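Local coordinates for protein Myo-inositol phosphohydrolase (Mitsuokella multacida, PDB 4WU3) that probably removes phosphate from myo-inositol phosphates such as phytate, as a phosphatase of the protein-tyrosine-phosphatase-like phytase family, at residues 415-426 / 502-511. The protein carries 2 engineered substitutions. Sequence-based numbering, arbitrary orientation.
Sequences PIYIMDLRQETH and LHYYRIAATD. With 4IP (inositol-(1,3,4,5)-tetrakisphosphate), chain F.
H503 lays its imidazole over one face of the Y417 ring in an offset stack, centroids 4.8 Å apart and planes 28° from parallel, while its CB rests 3.4 Å from Y417 CD2. With CG anti to the backbone N (chi1 172°), the D420 carboxylate stands beside the R506 side chain; OD2 accepts a hydrogen bond from Y504 OH (2.6 Å) on its anti lone pair and one from H426 NE2 on its syn side. That oxygen also lies over a face of the R506 guanidinium, so their salt bridge is one of charge alone. In its own plane R506 grips R422 O side-on, NE and NH2 each 2.9 Å from that oxygen, and NH1 reaches E456 of helix 449-463. Were an alanine here instead, R422 O would probably lose the two N-H groups that grip it, and the D420 carboxylate the positive charge that faces it. Strands 416-422 and 503-509 run parallel in the mixed sheet of the PTP-like fold, the second at its edge, joined by bonds such as I418 N to H503 O (3.0 Å). Further along, Q423, its chain fully extended, accepts T510 OG1 at OE1 (2.6 Å) from above the amide plane, and its N bonds to A509 O. Next along, D511 brings OD2 to 2.7 Å from O5P of the bound inositol tetrakisphosphate, while a water links its N to E424 OE1, itself salt-bridged to R546 of the same pocket.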
loop_
_atom_site.group_PDB
_atom_site.type_symbol
_atom_site.label_atom_id
_atom_site.label_comp_id
_atom_site.label_asym_id
_atom_site.label_seq_id
_atom_site.Cartn_x
_atom_site.Cartn_y
_atom_site.Cartn_z
ATOM N N PRO A 415 -54.870 4.259 21.872
ATOM C CA PRO A 415 -53.822 5.289 21.818
ATOM C C PRO A 415 -52.790 5.062 20.695
ATOM O O PRO A 415 -52.405 3.919 20.402
ATOM C CB PRO A 415 -53.170 5.230 23.201
ATOM C CG PRO A 415 -53.601 3.940 23.815
ATOM C CD PRO A 415 -54.813 3.433 23.089
ATOM N N ILE A 416 -52.377 6.160 20.064
ATOM C CA ILE A 416 -51.484 6.115 18.912
ATOM C C ILE A 416 -50.074 6.531 19.299
ATOM O O ILE A 416 -49.878 7.620 19.848
ATOM C CB ILE A 416 -51.977 7.052 17.796
ATOM C CG1 ILE A 416 -53.380 6.645 17.346
ATOM C CG2 ILE A 416 -51.014 7.017 16.610
ATOM C CD1 ILE A 416 -54.069 7.691 16.499
ATOM N N TYR A 417 -49.104 5.658 19.030
ATOM C CA TYR A 417 -47.698 5.943 19.320
ATOM C C TYR A 417 -46.934 6.152 18.024
ATOM O O TYR A 417 -47.058 5.373 17.086
ATOM C CB TYR A 417 -47.018 4.808 20.103
ATOM C CG TYR A 417 -47.528 4.623 21.505
ATOM C CD1 TYR A 417 -48.728 3.971 21.732
ATOM C CD2 TYR A 417 -46.815 5.081 22.600
ATOM C CE1 TYR A 417 -49.220 3.799 23.008
ATOM C CE2 TYR A 417 -47.302 4.909 23.890
ATOM C CZ TYR A 417 -48.506 4.263 24.081
ATOM O OH TYR A 417 -49.030 4.068 25.339
ATOM N N ILE A 418 -46.151 7.223 17.974
ATOM C CA ILE A 418 -45.175 7.406 16.908
ATOM C C ILE A 418 -43.878 6.751 17.388
ATOM O O ILE A 418 -43.318 7.144 18.418
ATOM C CB ILE A 418 -44.935 8.901 16.606
ATOM C CG1 ILE A 418 -46.223 9.568 16.089
ATOM C CG2 ILE A 418 -43.797 9.080 15.618
ATOM C CD1 ILE A 418 -46.850 8.915 14.870
ATOM N N MET A 419 -43.442 5.727 16.660
ATOM C CA MET A 419 -42.224 5.005 16.990
ATOM C C MET A 419 -41.091 5.496 16.092
ATOM O O MET A 419 -40.951 5.064 14.948
ATOM C CB MET A 419 -42.425 3.497 16.820
ATOM C CG MET A 419 -43.637 2.921 17.545
ATOM S SD MET A 419 -43.556 3.022 19.350
ATOM C CE MET A 419 -42.184 1.928 19.724
ATOM N N ASP A 420 -40.302 6.429 16.611
ATOM C CA ASP A 420 -39.203 7.022 15.867
ATOM C C ASP A 420 -37.998 6.096 16.002
ATOM O O ASP A 420 -37.464 5.925 17.092
ATOM C CB ASP A 420 -38.919 8.416 16.428
ATOM C CG ASP A 420 -37.665 9.062 15.854
ATOM O OD1 ASP A 420 -37.102 8.560 14.862
ATOM O OD2 ASP A 420 -37.235 10.089 16.420
ATOM N N LEU A 421 -37.572 5.495 14.895
ATOM C CA LEU A 421 -36.531 4.480 14.932
ATOM C C LEU A 421 -35.156 5.005 14.540
ATOM O O LEU A 421 -34.271 4.222 14.220
ATOM C CB LEU A 421 -36.892 3.344 13.981
ATOM C CG LEU A 421 -38.252 2.675 14.188
ATOM C CD1 LEU A 421 -38.597 1.804 12.995
ATOM C CD2 LEU A 421 -38.242 1.865 15.477
ATOM N N ARG A 422 -34.963 6.316 14.578
ATOM C CA ARG A 422 -33.760 6.926 14.013
ATOM C C ARG A 422 -32.625 7.171 15.012
ATOM O O ARG A 422 -32.773 7.954 15.956
ATOM C CB ARG A 422 -34.136 8.246 13.364
ATOM C CG ARG A 422 -35.201 8.124 12.293
ATOM C CD ARG A 422 -35.435 9.478 11.646
ATOM N NE ARG A 422 -34.310 9.888 10.814
ATOM C CZ ARG A 422 -34.275 11.016 10.114
ATOM N NH1 ARG A 422 -35.301 11.864 10.151
ATOM N NH2 ARG A 422 -33.214 11.296 9.370
ATOM N N GLN A 423 -31.481 6.527 14.785
ATOM C CA GLN A 423 -30.319 6.770 15.640
ATOM C C GLN A 423 -29.751 8.152 15.370
ATOM O O GLN A 423 -29.308 8.847 16.281
ATOM C CB GLN A 423 -29.218 5.737 15.418
ATOM C CG GLN A 423 -28.032 5.989 16.343
ATOM C CD GLN A 423 -26.897 5.001 16.176
ATOM O OE1 GLN A 423 -26.363 4.815 15.073
ATOM N NE2 GLN A 423 -26.491 4.385 17.285
ATOM N N GLU A 424 -29.767 8.538 14.099
ATOM C CA GLU A 424 -29.207 9.808 13.673
ATOM C C GLU A 424 -29.992 10.961 14.295
ATOM O O GLU A 424 -31.206 10.852 14.534
ATOM C CB GLU A 424 -29.218 9.915 12.142
ATOM C CG GLU A 424 -30.604 9.934 11.507
ATOM C CD GLU A 424 -31.086 8.566 11.049
ATOM O OE1 GLU A 424 -30.579 7.545 11.549
ATOM O OE2 GLU A 424 -31.982 8.510 10.186
ATOM N N THR A 425 -29.292 12.053 14.558
ATOM C CA THR A 425 -29.898 13.256 15.132
ATOM C C THR A 425 -30.800 13.949 14.105
ATOM O O THR A 425 -30.389 14.176 12.980
ATOM C CB THR A 425 -28.806 14.243 15.596
ATOM O OG1 THR A 425 -28.304 13.829 16.867
ATOM C CG2 THR A 425 -29.356 15.657 15.714
ATOM N N HIS A 426 -32.032 14.261 14.497
ATOM C CA HIS A 426 -32.982 14.937 13.610
ATOM C C HIS A 426 -33.964 15.767 14.418
ATOM O O HIS A 426 -34.039 15.647 15.647
ATOM C CB HIS A 426 -33.768 13.944 12.758
ATOM C CG HIS A 426 -34.733 13.115 13.545
ATOM N ND1 HIS A 426 -36.101 13.220 13.398
ATOM C CD2 HIS A 426 -34.525 12.182 14.506
ATOM C CE1 HIS A 426 -36.694 12.373 14.225
ATOM N NE2 HIS A 426 -35.761 11.735 14.912
ATOM N N LEU A 502 -50.377 13.014 20.379
ATOM C CA LEU A 502 -49.944 11.632 20.209
ATOM C C LEU A 502 -48.812 11.312 21.165
ATOM O O LEU A 502 -48.159 12.209 21.681
ATOM C CB LEU A 502 -49.484 11.382 18.772
ATOM C CG LEU A 502 -50.473 11.733 17.667
ATOM C CD1 LEU A 502 -49.798 11.635 16.309
ATOM C CD2 LEU A 502 -51.688 10.827 17.720
ATOM N N HIS A 503 -48.583 10.029 21.397
ATOM C CA HIS A 503 -47.460 9.596 22.215
ATOM C C HIS A 503 -46.219 9.379 21.373
ATOM O O HIS A 503 -46.293 9.227 20.157
ATOM C CB HIS A 503 -47.807 8.301 22.936
ATOM C CG HIS A 503 -49.034 8.400 23.780
ATOM N ND1 HIS A 503 -50.306 8.302 23.267
ATOM C CD2 HIS A 503 -49.182 8.587 25.106
ATOM C CE1 HIS A 503 -51.187 8.428 24.242
ATOM N NE2 HIS A 503 -50.531 8.601 25.369
ATOM N N TYR A 504 -45.074 9.337 22.033
ATOM C CA TYR A 504 -43.818 9.245 21.325
ATOM C C TYR A 504 -42.897 8.245 21.988
ATOM O O TYR A 504 -42.793 8.202 23.201
ATOM C CB TYR A 504 -43.150 10.618 21.278
ATOM C CG TYR A 504 -41.793 10.656 20.605
ATOM C CD1 TYR A 504 -41.685 10.775 19.219
ATOM C CD2 TYR A 504 -40.624 10.605 21.351
ATOM C CE1 TYR A 504 -40.450 10.823 18.597
ATOM C CE2 TYR A 504 -39.386 10.661 20.748
ATOM C CZ TYR A 504 -39.300 10.772 19.370
ATOM O OH TYR A 504 -38.063 10.825 18.757
ATOM N N TYR A 505 -42.237 7.427 21.181
ATOM C CA TYR A 505 -41.207 6.546 21.689
ATOM C C TYR A 505 -40.051 6.486 20.687
ATOM O O TYR A 505 -40.258 6.459 19.478
ATOM C CB TYR A 505 -41.762 5.144 22.000
ATOM C CG TYR A 505 -40.823 4.335 22.864
ATOM C CD1 TYR A 505 -40.905 4.377 24.248
ATOM C CD2 TYR A 505 -39.822 3.560 22.295
ATOM C CE1 TYR A 505 -40.018 3.665 25.041
ATOM C CE2 TYR A 505 -38.933 2.845 23.074
ATOM C CZ TYR A 505 -39.030 2.900 24.448
ATOM O OH TYR A 505 -38.126 2.193 25.214
ATOM N N ARG A 506 -38.834 6.481 21.214
ATOM C CA ARG A 506 -37.633 6.549 20.410
ATOM C C ARG A 506 -36.776 5.297 20.555
ATOM O O ARG A 506 -36.406 4.927 21.660
ATOM C CB ARG A 506 -36.809 7.762 20.854
ATOM C CG ARG A 506 -35.521 7.963 20.069
ATOM C CD ARG A 506 -35.818 8.432 18.665
ATOM N NE ARG A 506 -34.617 8.889 17.979
ATOM C CZ ARG A 506 -34.149 10.134 18.017
ATOM N NH1 ARG A 506 -34.770 11.067 18.720
ATOM N NH2 ARG A 506 -33.051 10.444 17.348
ATOM N N ILE A 507 -36.465 4.643 19.439
ATOM C CA ILE A 507 -35.422 3.623 19.426
ATOM C C ILE A 507 -34.324 4.104 18.476
ATOM O O ILE A 507 -34.589 4.451 17.318
ATOM C CB ILE A 507 -35.964 2.235 19.001
ATOM C CG1 ILE A 507 -37.041 1.777 19.984
ATOM C CG2 ILE A 507 -34.840 1.210 18.966
ATOM C CD1 ILE A 507 -37.815 0.557 19.541
ATOM N N ALA A 508 -33.097 4.151 18.975
ATOM C CA ALA A 508 -31.988 4.698 18.213
ATOM C C ALA A 508 -31.342 3.639 17.308
ATOM O O ALA A 508 -30.231 3.167 17.565
ATOM C CB ALA A 508 -30.961 5.308 19.158
ATOM N N ALA A 509 -32.038 3.288 16.230
ATOM C CA ALA A 509 -31.581 2.228 15.335
ATOM C C ALA A 509 -30.692 2.809 14.245
ATOM O O ALA A 509 -31.042 3.795 13.605
ATOM C CB ALA A 509 -32.769 1.492 14.729
ATOM N N THR A 510 -29.525 2.200 14.049
ATOM C CA THR A 510 -28.555 2.704 13.080
ATOM C C THR A 510 -29.041 2.444 11.666
ATOM O O THR A 510 -29.536 1.368 11.365
ATOM C CB THR A 510 -27.181 2.055 13.271
ATOM O OG1 THR A 510 -26.722 2.313 14.602
ATOM C CG2 THR A 510 -26.178 2.623 12.261
ATOM N N ASP A 511 -28.899 3.450 10.809
ATOM C CA ASP A 511 -29.371 3.369 9.437
ATOM C C ASP A 511 -28.599 2.311 8.632
ATOM O O ASP A 511 -27.406 2.092 8.855
ATOM C CB ASP A 511 -29.238 4.742 8.775
ATOM C CG ASP A 511 -29.957 4.827 7.454
ATOM O OD1 ASP A 511 -30.618 3.848 7.049
ATOM O OD2 ASP A 511 -29.853 5.890 6.819
HETATM C C1 4IP F . -33.097 3.678 4.360
HETATM O O1 4IP F . -34.393 3.521 4.939
HETATM C C2 4IP F . -32.838 5.144 4.042
HETATM O O2 4IP F . -33.878 5.640 3.210
HETATM C C3 4IP F . -31.519 5.336 3.306
HETATM O O3 4IP F . -31.338 6.720 2.997
HETATM C C4 4IP F . -31.460 4.509 2.025
HETATM O O4 4IP F . -30.164 4.656 1.434
HETATM C C5 4IP F . -31.720 3.039 2.335
HETATM O O5 4IP F . -31.722 2.266 1.133
HETATM C C6 4IP F . -33.042 2.848 3.079
HETATM O O6 4IP F . -33.237 1.468 3.396
HETATM P P1 4IP F . -34.682 3.749 6.503
HETATM O O1P 4IP F . -34.024 2.577 7.179
HETATM O O2P 4IP F . -36.188 3.761 6.564
HETATM O O3P 4IP F . -34.068 5.092 6.809
HETATM P P3 4IP F . -30.019 7.499 3.505
HETATM O O4P 4IP F . -28.894 6.529 3.231
HETATM O O5P 4IP F . -30.291 7.763 4.968
HETATM O O6P 4IP F . -29.959 8.738 2.646
HETATM P P4 4IP F . -29.961 5.063 -0.118
HETATM O O7P 4IP F . -30.856 6.261 -0.324
HETATM O O8P 4IP F . -28.490 5.388 -0.187
HETATM O O9P 4IP F . -30.385 3.816 -0.870
HETATM P P5 4IP F . -31.096 0.776 1.134
HETATM O OPF 4IP F . -30.018 0.790 2.207
HETATM O OPG 4IP F . -30.574 0.631 -0.281
HETATM O OPH 4IP F . -32.270 -0.117 1.465
HETATM O O HOH W 1 -28.107 6.260 11.749
#